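Local coordinates for protein endoglucanase, family GH5 (Zobellia galactanivorans, PDB 6GL0) that probably hydrolyses hemicellulose, such as mixed-linked glucan, as a family GH5 glycoside hydrolase, and binds a cellotriose in its active-site cleft, at residues A[60-65]-A[98-103]; A[141-146]-A[190-195]. The protein carries 1 engineered substitution. One frame throughout, in Å; residues are numbered along the deposited sequence.

Contact 1: A[60-65]-A[98-103]; sequences VTWKFH and INIHHD. With GLC (alpha-D-glucopyranose), chain D; BGC (beta-D-glucopyranose), chain B.
Trp62 and Asp103 tie the loop 60-65 to the segment that follows strand 95-99 through a nearly straight bond, the backbone N-H of Trp62 donating to the syn lone pair of Asp103 OD2 at 2.8 Å. The indole ring, its CG placed beside the backbone N (chi1 -54°), turns NE1 onto Asn99 O, a 2.8 Å bond lying in both the ring plane and the carbonyl plane. Ile100 CG1 packs against CD1 of the indole, and Val60 CG1 covers one face. An alanine in place of Trp62 would probably leave Asn99 O without this donor and open a gap beside Ile100 and Val60. Asn99 OD1 accepts Val60 N, while its ND2 bonds His101 ND1 at 3.1 Å. Buried Thr61 belongs to this tight part too: its OG1, also bonded to Asp26 O, accepts His102 N at 2.8 Å. The margin is looser, with Lys63 and His102 partly exposed; Lys63 brings CB to Asp103 OD1, but its amine leads away, and His102 sets its ring edge near GLC O3. A hydrogen bond of 3.0 Å joins His101 NE2 to GLC O3; with Asn99 donating to ND1 and fixing the ring's rotation, buried polar bonds thus orient a sugar-binding imidazole.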
loop_
_atom_site.group_PDB
_atom_site.type_symbol
_atom_site.label_atom_id
_atom_site.label_comp_id
_atom_site.label_asym_id
_atom_site.label_seq_id
_atom_site.Cartn_x
_atom_site.Cartn_y
_atom_site.Cartn_z
ATOM N N VAL A 60 -2.091 33.638 -3.936
ATOM C CA VAL A 60 -2.325 34.918 -4.615
ATOM C C VAL A 60 -3.655 34.906 -5.301
ATOM O O VAL A 60 -3.958 34.028 -6.090
ATOM C CB VAL A 60 -1.239 35.244 -5.670
ATOM C CG1 VAL A 60 -1.483 36.614 -6.311
ATOM C CG2 VAL A 60 0.149 35.217 -5.044
ATOM N N THR A 61 -4.439 35.923 -5.015
ATOM C CA THR A 61 -5.707 36.142 -5.681
ATOM C C THR A 61 -5.408 37.215 -6.726
ATOM O O THR A 61 -4.914 38.284 -6.397
ATOM C CB THR A 61 -6.785 36.598 -4.716
ATOM O OG1 THR A 61 -7.205 35.485 -3.936
ATOM C CG2 THR A 61 -7.967 37.121 -5.454
ATOM N N TRP A 62 -5.683 36.887 -7.979
ATOM C CA TRP A 62 -5.344 37.744 -9.106
ATOM C C TRP A 62 -6.461 38.633 -9.661
ATOM O O TRP A 62 -6.167 39.594 -10.358
ATOM C CB TRP A 62 -4.756 36.900 -10.234
ATOM C CG TRP A 62 -3.591 36.035 -9.808
ATOM C CD1 TRP A 62 -3.661 34.809 -9.254
ATOM C CD2 TRP A 62 -2.206 36.338 -9.918
ATOM N NE1 TRP A 62 -2.424 34.321 -9.010
ATOM C CE2 TRP A 62 -1.504 35.246 -9.402
ATOM C CE3 TRP A 62 -1.487 37.438 -10.387
ATOM C CZ2 TRP A 62 -0.130 35.217 -9.334
ATOM C CZ3 TRP A 62 -0.125 37.398 -10.340
ATOM C CH2 TRP A 62 0.544 36.305 -9.805
ATOM N N LYS A 63 -7.697 38.406 -9.230
ATOM C CA LYS A 63 -8.865 39.063 -9.800
ATOM C C LYS A 63 -8.805 40.583 -9.876
ATOM O O LYS A 63 -9.053 41.138 -10.906
ATOM C CB LYS A 63 -10.109 38.670 -9.005
ATOM C CG LYS A 63 -11.396 39.264 -9.528
ATOM C CD LYS A 63 -12.441 39.346 -8.455
ATOM C CE LYS A 63 -13.741 39.914 -8.991
ATOM N NZ LYS A 63 -13.598 41.360 -9.291
ATOM N N PHE A 64 -8.409 41.247 -8.806
ATOM C CA PHE A 64 -8.364 42.707 -8.767
ATOM C C PHE A 64 -7.248 43.359 -9.561
ATOM O O PHE A 64 -7.173 44.571 -9.616
ATOM C CB PHE A 64 -8.332 43.191 -7.325
ATOM C CG PHE A 64 -9.543 42.806 -6.566
ATOM C CD1 PHE A 64 -10.672 43.573 -6.641
ATOM C CD2 PHE A 64 -9.562 41.648 -5.826
ATOM C CE1 PHE A 64 -11.807 43.202 -5.972
ATOM C CE2 PHE A 64 -10.688 41.262 -5.165
ATOM C CZ PHE A 64 -11.816 42.039 -5.226
ATOM N N HIS A 65 -6.317 42.550 -10.075
ATOM C CA HIS A 65 -5.183 43.021 -10.840
ATOM C C HIS A 65 -5.087 42.469 -12.268
ATOM O O HIS A 65 -4.038 42.528 -12.875
ATOM C CB HIS A 65 -3.918 42.837 -10.025
ATOM C CG HIS A 65 -4.054 43.381 -8.650
ATOM N ND1 HIS A 65 -3.893 44.715 -8.360
ATOM C CD2 HIS A 65 -4.465 42.794 -7.504
ATOM C CE1 HIS A 65 -4.147 44.912 -7.079
ATOM N NE2 HIS A 65 -4.498 43.762 -6.537
ATOM N N ILE A 98 3.585 29.410 -5.540
ATOM C CA ILE A 98 2.728 30.484 -6.025
ATOM C C ILE A 98 1.519 29.863 -6.702
ATOM O O ILE A 98 1.669 28.983 -7.547
ATOM C CB ILE A 98 3.471 31.366 -7.052
ATOM C CG1 ILE A 98 4.573 32.119 -6.317
ATOM C CG2 ILE A 98 2.538 32.387 -7.680
ATOM C CD1 ILE A 98 5.493 32.913 -7.233
ATOM N N ASN A 99 0.336 30.369 -6.365
ATOM C CA ASN A 99 -0.899 29.861 -6.939
ATOM C C ASN A 99 -1.853 30.893 -7.536
ATOM O O ASN A 99 -1.539 32.094 -7.587
ATOM C CB ASN A 99 -1.602 28.957 -5.907
ATOM C CG ASN A 99 -2.436 29.705 -4.890
ATOM O OD1 ASN A 99 -2.523 30.945 -4.871
ATOM N ND2 ASN A 99 -3.097 28.927 -4.037
ATOM N N ILE A 100 -2.997 30.368 -8.027
ATOM C CA ILE A 100 -4.218 31.128 -8.245
ATOM C C ILE A 100 -5.190 30.729 -7.120
ATOM O O ILE A 100 -5.544 29.529 -7.004
ATOM C CB ILE A 100 -4.824 30.829 -9.619
ATOM C CG1 ILE A 100 -3.933 31.364 -10.728
ATOM C CG2 ILE A 100 -6.237 31.438 -9.739
ATOM C CD1 ILE A 100 -4.499 31.146 -12.121
ATOM N N HIS A 101 -5.608 31.725 -6.312
ATOM C CA HIS A 101 -6.334 31.498 -5.054
ATOM C C HIS A 101 -7.828 31.865 -5.178
ATOM O O HIS A 101 -8.555 31.065 -5.769
ATOM C CB HIS A 101 -5.650 32.163 -3.856
ATOM C CG HIS A 101 -5.907 31.467 -2.566
ATOM N ND1 HIS A 101 -5.178 30.363 -2.159
ATOM C CD2 HIS A 101 -6.787 31.726 -1.567
ATOM C CE1 HIS A 101 -5.615 29.961 -0.975
ATOM N NE2 HIS A 101 -6.571 30.786 -0.580
ATOM N N HIS A 102 -8.311 33.002 -4.633
ATOM C CA HIS A 102 -9.769 33.247 -4.542
ATOM C C HIS A 102 -10.284 33.890 -5.838
ATOM O O HIS A 102 -10.862 34.984 -5.804
ATOM C CB HIS A 102 -10.138 34.180 -3.383
ATOM C CG HIS A 102 -9.905 33.623 -2.036
ATOM N ND1 HIS A 102 -10.365 32.370 -1.660
ATOM C CD2 HIS A 102 -9.317 34.167 -0.943
ATOM C CE1 HIS A 102 -10.058 32.169 -0.399
ATOM N NE2 HIS A 102 -9.430 33.255 0.070
ATOM N N ASP A 103 -10.124 33.169 -6.941
ATOM C CA ASP A 103 -10.415 33.613 -8.290
ATOM C C ASP A 103 -11.561 32.812 -8.941
ATOM O O ASP A 103 -11.742 32.818 -10.178
ATOM C CB ASP A 103 -9.133 33.512 -9.132
ATOM C CG ASP A 103 -8.171 34.660 -8.867
ATOM O OD1 ASP A 103 -8.566 35.809 -9.147
ATOM O OD2 ASP A 103 -7.043 34.438 -8.381
HETATM C C1 GLC D . -8.827 26.994 2.431
HETATM C C2 GLC D . -8.797 28.314 1.650
HETATM C C3 GLC D . -8.359 29.488 2.503
HETATM C C4 GLC D . -9.209 29.526 3.755
HETATM C C5 GLC D . -9.003 28.214 4.484
HETATM C C6 GLC D . -9.771 28.091 5.795
HETATM O O1 GLC D . -7.530 26.439 2.681
HETATM O O2 GLC D . -7.889 28.123 0.562
HETATM O O3 GLC D . -8.498 30.683 1.757
HETATM O O4 GLC D . -8.812 30.599 4.587
HETATM O O5 GLC D . -9.486 27.200 3.637
HETATM O O6 GLC D . -11.155 28.232 5.532
HETATM C C2 BGC B . -9.333 32.391 6.011
HETATM C C3 BGC B . -10.442 33.334 6.437
HETATM C C4 BGC B . -11.069 34.045 5.255
HETATM C C5 BGC B . -11.445 33.005 4.226
HETATM C C6 BGC B . -11.918 33.636 2.934
HETATM C C1 BGC B . -9.893 31.409 5.005
HETATM O O2 BGC B . -8.848 31.699 7.136
HETATM O O3 BGC B . -9.926 34.227 7.395
HETATM O O4 BGC B . -12.265 34.701 5.673
HETATM O O5 BGC B . -10.400 32.113 3.916
HETATM O O6 BGC B . -12.696 32.696 2.197
#

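Contact 2: A[141-146]-A[190-195]; sequences FETLNE and IMVSTY. With GLC (alpha-D-glucopyranose), chain D.
Met191 N donates to Phe141 O at 2.7 Å, and Thr143 N returns a longer bond of 3.2 Å to Met191 O, so that strands 139-142 and 190-193 pair in parallel. Farther along, where the backbones diverge, Ser193 takes over with its side chain: OG, turned between its own backbone N and carbonyl carbon (chi1 59°), donates to Leu144 O over 2.9 Å, from a position tilted 33° from the carbonyl plane. A water bridges the seam there, accepting from Leu144 N and, weakly, from Ser193 N, and probably donating to Met191 O at 2.7 Å. Beyond the pairing, Asn145 ND2 donates to GLC O2 at 2.9 Å, while OD1 is held by Arg57. Glu146 OE2 comes within 3.3 Å of GLC C1 and bonds His221; the Asn-Glu pair here is consistent with the acid/base motif of GH5 enzymes. In the packing, the extended Glu142 chain crosses Met191 obliquely, CE lying 3.4 Å from OE1, and its carboxylate forms a salt bridge with Arg57. Thr143 CG2 meets Ile190 CG2 at 3.7 Å, the two side chains roughly at right angles. The face carrying Phe141 and Ile190 is backed by helix 161-180, through Ile178 on Phe141 and Arg179 on Ile190, whereas Met191 points to the barrel interior, touching Ile97 and Ile217 of the flanking strands.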
loop_
_atom_site.group_PDB
_atom_site.type_symbol
_atom_site.label_atom_id
_atom_site.label_comp_id
_atom_site.label_asym_id
_atom_site.label_seq_id
_atom_site.Cartn_x
_atom_site.Cartn_y
_atom_site.Cartn_z
ATOM N N PHE A 141 4.798 26.111 -9.002
ATOM C CA PHE A 141 3.505 26.645 -9.354
ATOM C C PHE A 141 2.406 25.676 -8.911
ATOM O O PHE A 141 2.529 24.448 -9.101
ATOM C CB PHE A 141 3.312 26.874 -10.860
ATOM C CG PHE A 141 4.242 27.878 -11.478
ATOM C CD1 PHE A 141 4.675 28.998 -10.799
ATOM C CD2 PHE A 141 4.656 27.696 -12.794
ATOM C CE1 PHE A 141 5.535 29.915 -11.412
ATOM C CE2 PHE A 141 5.516 28.612 -13.408
ATOM C CZ PHE A 141 5.945 29.719 -12.717
ATOM N N GLU A 142 1.331 26.259 -8.357
ATOM C CA GLU A 142 0.099 25.541 -8.075
ATOM C C GLU A 142 -1.006 26.171 -8.935
ATOM O O GLU A 142 -1.303 27.344 -8.773
ATOM C CB GLU A 142 -0.181 25.668 -6.598
ATOM C CG GLU A 142 -1.455 25.004 -6.124
ATOM C CD GLU A 142 -1.752 25.338 -4.667
ATOM O OE1 GLU A 142 -0.868 25.206 -3.829
ATOM O OE2 GLU A 142 -2.898 25.744 -4.347
ATOM N N THR A 143 -1.595 25.386 -9.839
ATOM C CA THR A 143 -2.434 25.922 -10.891
ATOM C C THR A 143 -3.740 26.544 -10.387
ATOM O O THR A 143 -4.048 27.653 -10.763
ATOM C CB THR A 143 -2.685 24.872 -12.011
ATOM O OG1 THR A 143 -2.977 23.590 -11.464
ATOM C CG2 THR A 143 -1.422 24.740 -12.884
ATOM N N LEU A 144 -4.455 25.844 -9.500
ATOM C CA LEU A 144 -5.721 26.295 -8.930
ATOM C C LEU A 144 -5.878 25.840 -7.468
ATOM O O LEU A 144 -5.696 24.668 -7.161
ATOM C CB LEU A 144 -6.888 25.715 -9.708
ATOM C CG LEU A 144 -6.936 26.002 -11.201
ATOM C CD1 LEU A 144 -7.937 25.101 -11.877
ATOM C CD2 LEU A 144 -7.292 27.472 -11.446
ATOM N N ASN A 145 -6.263 26.773 -6.593
ATOM C CA ASN A 145 -6.314 26.540 -5.168
ATOM C C ASN A 145 -7.328 25.473 -4.805
ATOM O O ASN A 145 -6.949 24.386 -4.375
ATOM C CB ASN A 145 -6.585 27.856 -4.383
ATOM C CG ASN A 145 -6.818 27.626 -2.893
ATOM O OD1 ASN A 145 -6.048 26.922 -2.251
ATOM N ND2 ASN A 145 -7.858 28.235 -2.329
ATOM N N GLU A 146 -8.595 25.853 -4.883
ATOM C CA GLU A 146 -9.738 25.015 -4.554
ATOM C C GLU A 146 -10.834 25.216 -5.621
ATOM O O GLU A 146 -11.908 25.706 -5.313
ATOM C CB GLU A 146 -10.222 25.345 -3.134
ATOM C CG GLU A 146 -9.189 24.996 -2.069
ATOM C CD GLU A 146 -9.700 25.136 -0.639
ATOM O OE1 GLU A 146 -10.713 25.845 -0.412
ATOM O OE2 GLU A 146 -9.092 24.521 0.266
ATOM N N ILE A 190 4.819 21.310 -10.680
ATOM C CA ILE A 190 3.494 21.920 -10.667
ATOM C C ILE A 190 2.538 21.114 -9.742
ATOM O O ILE A 190 2.341 19.915 -9.926
ATOM C CB ILE A 190 2.904 21.985 -12.084
ATOM C CG1 ILE A 190 3.840 22.792 -13.013
ATOM C CG2 ILE A 190 1.530 22.667 -12.062
ATOM C CD1 ILE A 190 3.408 22.791 -14.475
ATOM N N MET A 191 1.935 21.798 -8.785
ATOM C CA MET A 191 0.907 21.199 -7.921
ATOM C C MET A 191 -0.507 21.341 -8.561
ATOM O O MET A 191 -0.974 22.452 -8.813
ATOM C CB MET A 191 0.955 21.860 -6.541
ATOM C CG MET A 191 2.128 21.406 -5.701
ATOM S SD MET A 191 2.545 22.462 -4.292
ATOM C CE MET A 191 0.978 22.423 -3.373
ATOM N N VAL A 192 -1.156 20.208 -8.832
ATOM C CA VAL A 192 -2.452 20.130 -9.467
ATOM C C VAL A 192 -3.468 19.531 -8.480
ATOM O O VAL A 192 -3.330 18.374 -8.015
ATOM C CB VAL A 192 -2.355 19.273 -10.736
ATOM C CG1 VAL A 192 -3.719 18.961 -11.336
ATOM C CG2 VAL A 192 -1.456 19.955 -11.758
ATOM N N SER A 193 -4.525 20.288 -8.197
ATOM C CA SER A 193 -5.557 19.881 -7.249
ATOM C C SER A 193 -6.713 19.076 -7.824
ATOM O O SER A 193 -7.056 19.143 -9.000
ATOM C CB SER A 193 -6.139 21.111 -6.572
ATOM O OG SER A 193 -6.695 22.003 -7.541
ATOM N N THR A 194 -7.312 18.301 -6.947
ATOM C CA THR A 194 -8.627 17.758 -7.135
ATOM C C THR A 194 -9.664 18.911 -7.114
ATOM O O THR A 194 -9.334 20.040 -6.756
ATOM C CB THR A 194 -8.978 16.731 -6.022
ATOM O OG1 THR A 194 -8.835 17.323 -4.712
ATOM C CG2 THR A 194 -8.116 15.482 -6.134
ATOM N N TYR A 195 -10.901 18.604 -7.488
ATOM C CA TYR A 195 -12.003 19.526 -7.310
ATOM C C TYR A 195 -12.038 20.003 -5.848
ATOM O O TYR A 195 -12.030 19.201 -4.908
ATOM C CB TYR A 195 -13.328 18.886 -7.682
ATOM C CG TYR A 195 -14.556 19.808 -7.643
ATOM C CD1 TYR A 195 -15.242 20.056 -6.462
ATOM C CD2 TYR A 195 -15.019 20.421 -8.806
ATOM C CE1 TYR A 195 -16.334 20.910 -6.437
ATOM C CE2 TYR A 195 -16.118 21.263 -8.786
ATOM C CZ TYR A 195 -16.787 21.499 -7.595
ATOM O OH TYR A 195 -17.895 22.331 -7.571
HETATM C C1 GLC D . -8.827 26.994 2.431
HETATM C C2 GLC D . -8.797 28.314 1.650
HETATM C C3 GLC D . -8.359 29.488 2.503
HETATM C C4 GLC D . -9.209 29.526 3.755
HETATM C C5 GLC D . -9.003 28.214 4.484
HETATM C C6 GLC D . -9.771 28.091 5.795
HETATM O O1 GLC D . -7.530 26.439 2.681
HETATM O O2 GLC D . -7.889 28.123 0.562
HETATM O O3 GLC D . -8.498 30.683 1.757
HETATM O O4 GLC D . -8.812 30.599 4.587
HETATM O O5 GLC D . -9.486 27.200 3.637
HETATM O O6 GLC D . -11.155 28.232 5.532
HETATM O O HOH W 1 -3.546 23.066 -8.134
#

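In the fold
Both contacts are buried and belong to one closed barrel of eight parallel strands, the TIM-barrel fold of GH5 enzymes. Their centres lie about 12 Å apart, and strands 95-99 and 139-142 are neighbours, joined by probable backbone bonds from Ile98 O to Glu142 N and from Ile100 O to Asn145 N. Contact 2 is the deeper, about 7 Å from the chain centre against 12 Å, and begins as regular strand pairing; contact 1 fastens a loop to a strand end, mostly through side chains, and has a partly exposed margin. Each sends residues to GLC: His101 from contact 1 and Asn145 from contact 2 grip neighbouring hydroxyls, and their side chains pack together.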